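Local coordinates for periplasmic binding protein (Mycobacterium smegmatis, PDB 4MDY) that probably binds a ferric-siderophore or similar iron complex outside the cytoplasmic membrane and delivers it to an ABC transporter for import, at residues Pro29-Val34 against Lys96-Val101; Lys176-Gly181 against Asp228-Thr233. All blocks are in the same frame, centred on the assembly; numbering follows the deposited sequence.

Contact 1 (Pro29-Val34 against Lys96-Val101)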
loop_
_atom_site.group_PDB
_atom_site.type_symbol
_atom_site.label_atom_id
_atom_site.label_comp_id
_atom_site.label_asym_id
_atom_site.label_seq_id
_atom_site.Cartn_x
_atom_site.Cartn_y
_atom_site.Cartn_z
ATOM N N PRO A 29 13.517 22.099 5.413
ATOM C CA PRO A 29 12.159 21.558 5.521
ATOM C C PRO A 29 11.210 22.164 4.480
ATOM O O PRO A 29 11.064 23.384 4.418
ATOM C CB PRO A 29 11.749 21.948 6.936
ATOM C CG PRO A 29 13.035 21.969 7.688
ATOM C CD PRO A 29 14.030 22.547 6.721
ATOM N N PRO A 30 10.586 21.315 3.650
ATOM C CA PRO A 30 9.832 21.813 2.509
ATOM C C PRO A 30 8.468 22.372 2.899
ATOM O O PRO A 30 7.785 21.799 3.733
ATOM C CB PRO A 30 9.683 20.575 1.629
ATOM C CG PRO A 30 9.692 19.439 2.596
ATOM C CD PRO A 30 10.686 19.842 3.643
ATOM N N GLN A 31 8.095 23.486 2.281
ATOM C CA GLN A 31 6.844 24.193 2.586
ATOM C C GLN A 31 5.681 23.778 1.683
ATOM O O GLN A 31 4.521 23.855 2.095
ATOM C CB GLN A 31 7.048 25.705 2.433
ATOM C CG GLN A 31 8.298 26.254 3.105
ATOM C CD GLN A 31 8.257 26.098 4.607
ATOM O OE1 GLN A 31 8.911 25.215 5.167
ATOM N NE2 GLN A 31 7.479 26.945 5.269
ATOM N N ARG A 32 5.995 23.369 0.455
ATOM C CA ARG A 32 5.001 23.006 -0.543
ATOM C C ARG A 32 5.329 21.657 -1.193
ATOM O O ARG A 32 6.002 21.590 -2.225
ATOM C CB ARG A 32 4.921 24.095 -1.621
ATOM C CG ARG A 32 4.376 25.424 -1.124
ATOM C CD ARG A 32 4.349 26.460 -2.238
ATOM N NE ARG A 32 3.350 26.168 -3.274
ATOM C CZ ARG A 32 2.040 26.365 -3.139
ATOM N NH1 ARG A 32 1.541 26.846 -2.004
ATOM N NH2 ARG A 32 1.217 26.071 -4.140
ATOM N N VAL A 33 4.815 20.583 -0.606
ATOM C CA VAL A 33 5.109 19.242 -1.084
ATOM C C VAL A 33 4.004 18.682 -1.988
ATOM O O VAL A 33 2.827 18.648 -1.619
ATOM C CB VAL A 33 5.326 18.270 0.098
ATOM C CG1 VAL A 33 5.763 16.908 -0.411
ATOM C CG2 VAL A 33 6.361 18.820 1.062
ATOM N N VAL A 34 4.408 18.222 -3.163
ATOM C CA VAL A 34 3.536 17.488 -4.062
ATOM C C VAL A 34 3.765 15.983 -3.917
ATOM O O VAL A 34 4.895 15.498 -4.055
ATOM C CB VAL A 34 3.792 17.899 -5.517
ATOM C CG1 VAL A 34 3.180 16.900 -6.481
ATOM C CG2 VAL A 34 3.265 19.304 -5.764
ATOM N N LYS A 96 3.912 24.984 -8.160
ATOM C CA LYS A 96 5.068 25.660 -7.560
ATOM C C LYS A 96 5.556 24.969 -6.284
ATOM O O LYS A 96 5.725 25.608 -5.253
ATOM C CB LYS A 96 4.736 27.128 -7.251
ATOM C CG LYS A 96 4.341 27.952 -8.462
ATOM C CD LYS A 96 5.544 28.233 -9.343
ATOM C CE LYS A 96 5.170 29.115 -10.519
ATOM N NZ LYS A 96 6.301 29.255 -11.475
ATOM N N PRO A 97 5.781 23.657 -6.350
ATOM C CA PRO A 97 6.203 22.952 -5.144
ATOM C C PRO A 97 7.655 23.261 -4.828
ATOM O O PRO A 97 8.363 23.791 -5.682
ATOM C CB PRO A 97 6.042 21.490 -5.534
ATOM C CG PRO A 97 6.282 21.467 -7.007
ATOM C CD PRO A 97 5.814 22.792 -7.541
ATOM N N ASP A 98 8.084 22.967 -3.607
ATOM C CA ASP A 98 9.515 22.948 -3.294
ATOM C C ASP A 98 10.028 21.523 -3.025
ATOM O O ASP A 98 11.214 21.325 -2.799
ATOM C CB ASP A 98 9.867 23.922 -2.159
ATOM C CG ASP A 98 9.213 23.573 -0.828
ATOM O OD1 ASP A 98 8.433 22.594 -0.746
ATOM O OD2 ASP A 98 9.480 24.305 0.157
ATOM N N LEU A 99 9.126 20.538 -3.058
ATOM C CA LEU A 99 9.516 19.125 -3.045
ATOM C C LEU A 99 8.478 18.298 -3.783
ATOM O O LEU A 99 7.270 18.463 -3.572
ATOM C CB LEU A 99 9.663 18.592 -1.618
ATOM C CG LEU A 99 10.190 17.147 -1.506
ATOM C CD1 LEU A 99 11.653 17.045 -1.917
ATOM C CD2 LEU A 99 10.036 16.614 -0.092
ATOM N N ILE A 100 8.953 17.412 -4.645
ATOM C CA ILE A 100 8.089 16.495 -5.360
ATOM C C ILE A 100 8.443 15.082 -4.929
ATOM O O ILE A 100 9.572 14.632 -5.134
ATOM C CB ILE A 100 8.242 16.641 -6.887
ATOM C CG1 ILE A 100 7.877 18.068 -7.323
ATOM C CG2 ILE A 100 7.347 15.647 -7.615
ATOM C CD1 ILE A 100 8.343 18.417 -8.721
ATOM N N VAL A 101 7.482 14.389 -4.334
ATOM C CA VAL A 101 7.676 13.017 -3.921
ATOM C C VAL A 101 7.049 12.090 -4.952
ATOM O O VAL A 101 5.823 12.109 -5.165
ATOM C CB VAL A 101 7.083 12.765 -2.526
ATOM C CG1 VAL A 101 7.342 11.335 -2.098
ATOM C CG2 VAL A 101 7.683 13.729 -1.515
#

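Contact 2 (Lys176-Gly181 against Asp228-Thr233)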
loop_
_atom_site.group_PDB
_atom_site.type_symbol
_atom_site.label_atom_id
_atom_site.label_comp_id
_atom_site.label_asym_id
_atom_site.label_seq_id
_atom_site.Cartn_x
_atom_site.Cartn_y
_atom_site.Cartn_z
ATOM N N LYS A 176 -1.955 -21.735 6.620
ATOM C CA LYS A 176 -1.585 -21.309 5.280
ATOM C C LYS A 176 -2.586 -20.308 4.728
ATOM O O LYS A 176 -3.789 -20.553 4.715
ATOM C CB LYS A 176 -1.453 -22.530 4.373
ATOM C CG LYS A 176 -0.413 -23.511 4.907
ATOM C CD LYS A 176 -0.402 -24.819 4.156
ATOM C CE LYS A 176 0.569 -25.795 4.801
ATOM N NZ LYS A 176 0.656 -27.058 4.022
ATOM N N ALA A 177 -2.065 -19.168 4.287
ATOM C CA ALA A 177 -2.876 -18.032 3.869
ATOM C C ALA A 177 -2.552 -17.665 2.434
ATOM O O ALA A 177 -1.397 -17.772 1.999
ATOM C CB ALA A 177 -2.620 -16.838 4.776
ATOM N N LEU A 178 -3.590 -17.255 1.706
ATOM C CA LEU A 178 -3.451 -16.626 0.400
ATOM C C LEU A 178 -4.154 -15.277 0.437
ATOM O O LEU A 178 -5.213 -15.129 1.059
ATOM C CB LEU A 178 -4.056 -17.494 -0.708
ATOM C CG LEU A 178 -3.318 -18.778 -1.104
ATOM C CD1 LEU A 178 -4.199 -19.634 -2.001
ATOM C CD2 LEU A 178 -2.004 -18.467 -1.804
ATOM N N LEU A 179 -3.544 -14.302 -0.232
ATOM C CA LEU A 179 -4.078 -12.966 -0.351
ATOM C C LEU A 179 -4.485 -12.737 -1.802
ATOM O O LEU A 179 -3.634 -12.648 -2.694
ATOM C CB LEU A 179 -3.031 -11.940 0.078
ATOM C CG LEU A 179 -3.469 -10.481 0.004
ATOM C CD1 LEU A 179 -4.632 -10.238 0.958
ATOM C CD2 LEU A 179 -2.305 -9.555 0.319
ATOM N N LEU A 180 -5.793 -12.619 -2.015
ATOM C CA LEU A 180 -6.383 -12.676 -3.344
ATOM C C LEU A 180 -7.082 -11.377 -3.699
ATOM O O LEU A 180 -7.557 -10.664 -2.824
ATOM C CB LEU A 180 -7.387 -13.833 -3.416
ATOM C CG LEU A 180 -6.853 -15.217 -3.000
ATOM C CD1 LEU A 180 -7.945 -16.267 -3.090
ATOM C CD2 LEU A 180 -5.658 -15.618 -3.853
ATOM N N GLY A 181 -7.147 -11.088 -4.993
ATOM C CA GLY A 181 -7.848 -9.913 -5.486
ATOM C C GLY A 181 -9.349 -10.083 -5.333
ATOM O O GLY A 181 -9.858 -11.204 -5.309
ATOM N N ASP A 228 -5.493 -22.715 4.254
ATOM C CA ASP A 228 -6.388 -22.770 5.408
ATOM C C ASP A 228 -7.329 -21.558 5.476
ATOM O O ASP A 228 -8.410 -21.640 6.054
ATOM C CB ASP A 228 -5.567 -22.850 6.692
ATOM C CG ASP A 228 -4.749 -24.123 6.771
ATOM O OD1 ASP A 228 -5.336 -25.212 6.568
ATOM O OD2 ASP A 228 -3.525 -24.039 7.014
ATOM N N VAL A 229 -6.902 -20.438 4.901
ATOM C CA VAL A 229 -7.703 -19.224 4.856
ATOM C C VAL A 229 -7.399 -18.465 3.564
ATOM O O VAL A 229 -6.241 -18.364 3.155
ATOM C CB VAL A 229 -7.454 -18.326 6.102
ATOM C CG1 VAL A 229 -5.984 -17.942 6.236
ATOM C CG2 VAL A 229 -8.319 -17.073 6.068
ATOM N N LEU A 230 -8.450 -17.969 2.913
ATOM C CA LEU A 230 -8.314 -17.115 1.735
ATOM C C LEU A 230 -8.800 -15.727 2.099
ATOM O O LEU A 230 -9.902 -15.563 2.621
ATOM C CB LEU A 230 -9.143 -17.639 0.556
ATOM C CG LEU A 230 -8.937 -19.092 0.146
ATOM C CD1 LEU A 230 -9.842 -19.409 -1.033
ATOM C CD2 LEU A 230 -7.485 -19.375 -0.199
ATOM N N ILE A 231 -7.970 -14.731 1.814
ATOM C CA ILE A 231 -8.296 -13.341 2.073
ATOM C C ILE A 231 -8.537 -12.693 0.726
ATOM O O ILE A 231 -7.606 -12.461 -0.028
ATOM C CB ILE A 231 -7.148 -12.634 2.832
ATOM C CG1 ILE A 231 -6.790 -13.417 4.102
ATOM C CG2 ILE A 231 -7.531 -11.203 3.173
ATOM C CD1 ILE A 231 -5.467 -13.024 4.720
ATOM N N TRP A 232 -9.802 -12.444 0.411
ATOM C CA TRP A 232 -10.163 -11.798 -0.844
ATOM C C TRP A 232 -10.328 -10.308 -0.581
ATOM O O TRP A 232 -11.120 -9.910 0.281
ATOM C CB TRP A 232 -11.476 -12.349 -1.376
ATOM C CG TRP A 232 -11.529 -13.830 -1.556
ATOM C CD1 TRP A 232 -11.780 -14.771 -0.591
ATOM C CD2 TRP A 232 -11.363 -14.547 -2.781
ATOM N NE1 TRP A 232 -11.775 -16.029 -1.144
ATOM C CE2 TRP A 232 -11.517 -15.922 -2.486
ATOM C CE3 TRP A 232 -11.090 -14.166 -4.102
ATOM C CZ2 TRP A 232 -11.424 -16.911 -3.464
ATOM C CZ3 TRP A 232 -11.005 -15.149 -5.076
ATOM C CH2 TRP A 232 -11.172 -16.510 -4.751
ATOM N N THR A 233 -9.604 -9.477 -1.325
ATOM C CA THR A 233 -9.622 -8.040 -1.074
ATOM C C THR A 233 -10.782 -7.381 -1.822
ATOM O O THR A 233 -10.597 -6.507 -2.676
ATOM C CB THR A 233 -8.270 -7.382 -1.402
ATOM O OG1 THR A 233 -7.921 -7.627 -2.769
ATOM C CG2 THR A 233 -7.184 -7.949 -0.470
#

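Contact 1 (Pro29-Val34 against Lys96-Val101)
The carboxylate of Asp-98 reaches across to the chain entering strand 33-35 and takes two successive backbone N-H groups. OD2 receives Gln-31 N at 2.7 Å on its syn lone pair, almost straight at 167°, while OD1 is met by Arg-32 N at 2.8 Å from well above the carboxylate plane. CG of Asp-98 lies between its own backbone N and carbonyl carbon (chi1 63°), which points the carboxylate at the neighbouring chain. A short carboxylate suits the place, with one acceptor for each amide preceding the regular ladder. The ring of Pro-30 lies side by side with Leu-99, CB to CB 3.8 Å.

The side chain of Arg-32 bends at chi3 (69°), which brings NE to Lys-96 O at 3.1 Å; this oxygen lies near the guanidinium plane, yet NE stands above the carbonyl plane. NE and NH2 thus bond to successive carbonyls, Lys-96 O and Leu-95 O, just after helix 89-94. Further in, Val-34 CG2 lies obliquely against Pro-97 CB at 3.5 Å, with Ile-92 of that helix beside both, and on the other face Val-33 CG1 meets Val-101 CG2. Arg-32 O accepts Asp-98 N, and parallel pairing follows through Val-34 N to Leu-99 O and Val-101 N to Val-34 O. Polar side chains thus bind backbone groups where the strands begin, and branched apolar ones fill both faces once the ladder is regular.

Contact 2 (Lys176-Gly181 against Asp228-Thr233)
Leu-180 lays its CD1 methyl over one face of the Trp-232 indole, a CH-pi contact 3.5 Å from the six-membered ring's centroid and only 8° off its normal. The leucine's first torsion (CG anti to its carbonyl carbon, chi1 -54°) and extended second one carry CD1 over the indole. The broad, flat indole suits the sheet's surface: it takes this methyl, stacks with Phe-262 and bonds through NE1 to Asn-260 OD1. On the same face of the sheet Leu-178 CD1 and Leu-230 CD2 run side by side at 3.8 Å, and Leu-224 packs on Leu-180, Leu-230 and Trp-232. The reverse face carries Ala-177 against Val-229, and Leu-179 CD1 touching Ile-231 CG2 and Thr-233 CG2, with helix 279-294 over Val-229 and Ile-231.

Between the faces runs a parallel ladder, including Leu-180 N to Ile-231 O (2.7 Å) and Thr-233 N to Leu-180 O. At its start Lys-176 O accepts both Asp-228 N and Val-229 N, while Asp-228 OD2 takes Lys-176 N at 2.8 Å, nearly straight (177°), on the anti side, slightly out of the carboxylate plane. Apolar groups thus keep both faces buried while backbone amides pair, and Asp-228 supplies an acceptor for Lys-176 N at the more exposed end.

The two contacts lie on opposite sides of the chain's centre, their own centres 39 Å apart and their nearest atoms about 23 Å apart, without touching. Contact 1 belongs to the parallel sheet 33-35, 99-102, 121-123 and is complete before contact 2 begins; contact 2 joins the two inner strands of the separate sheet 207-208, 176-181, 229-233, 260-262. Between them in sequence runs the long helix 148-168. This is consistent with the class of binding proteins in which two alpha/beta lobes are joined by a single long helix, the ligand probably being held in the cleft between them. Each contact thus pairs two strands of what is probably the core sheet of one lobe.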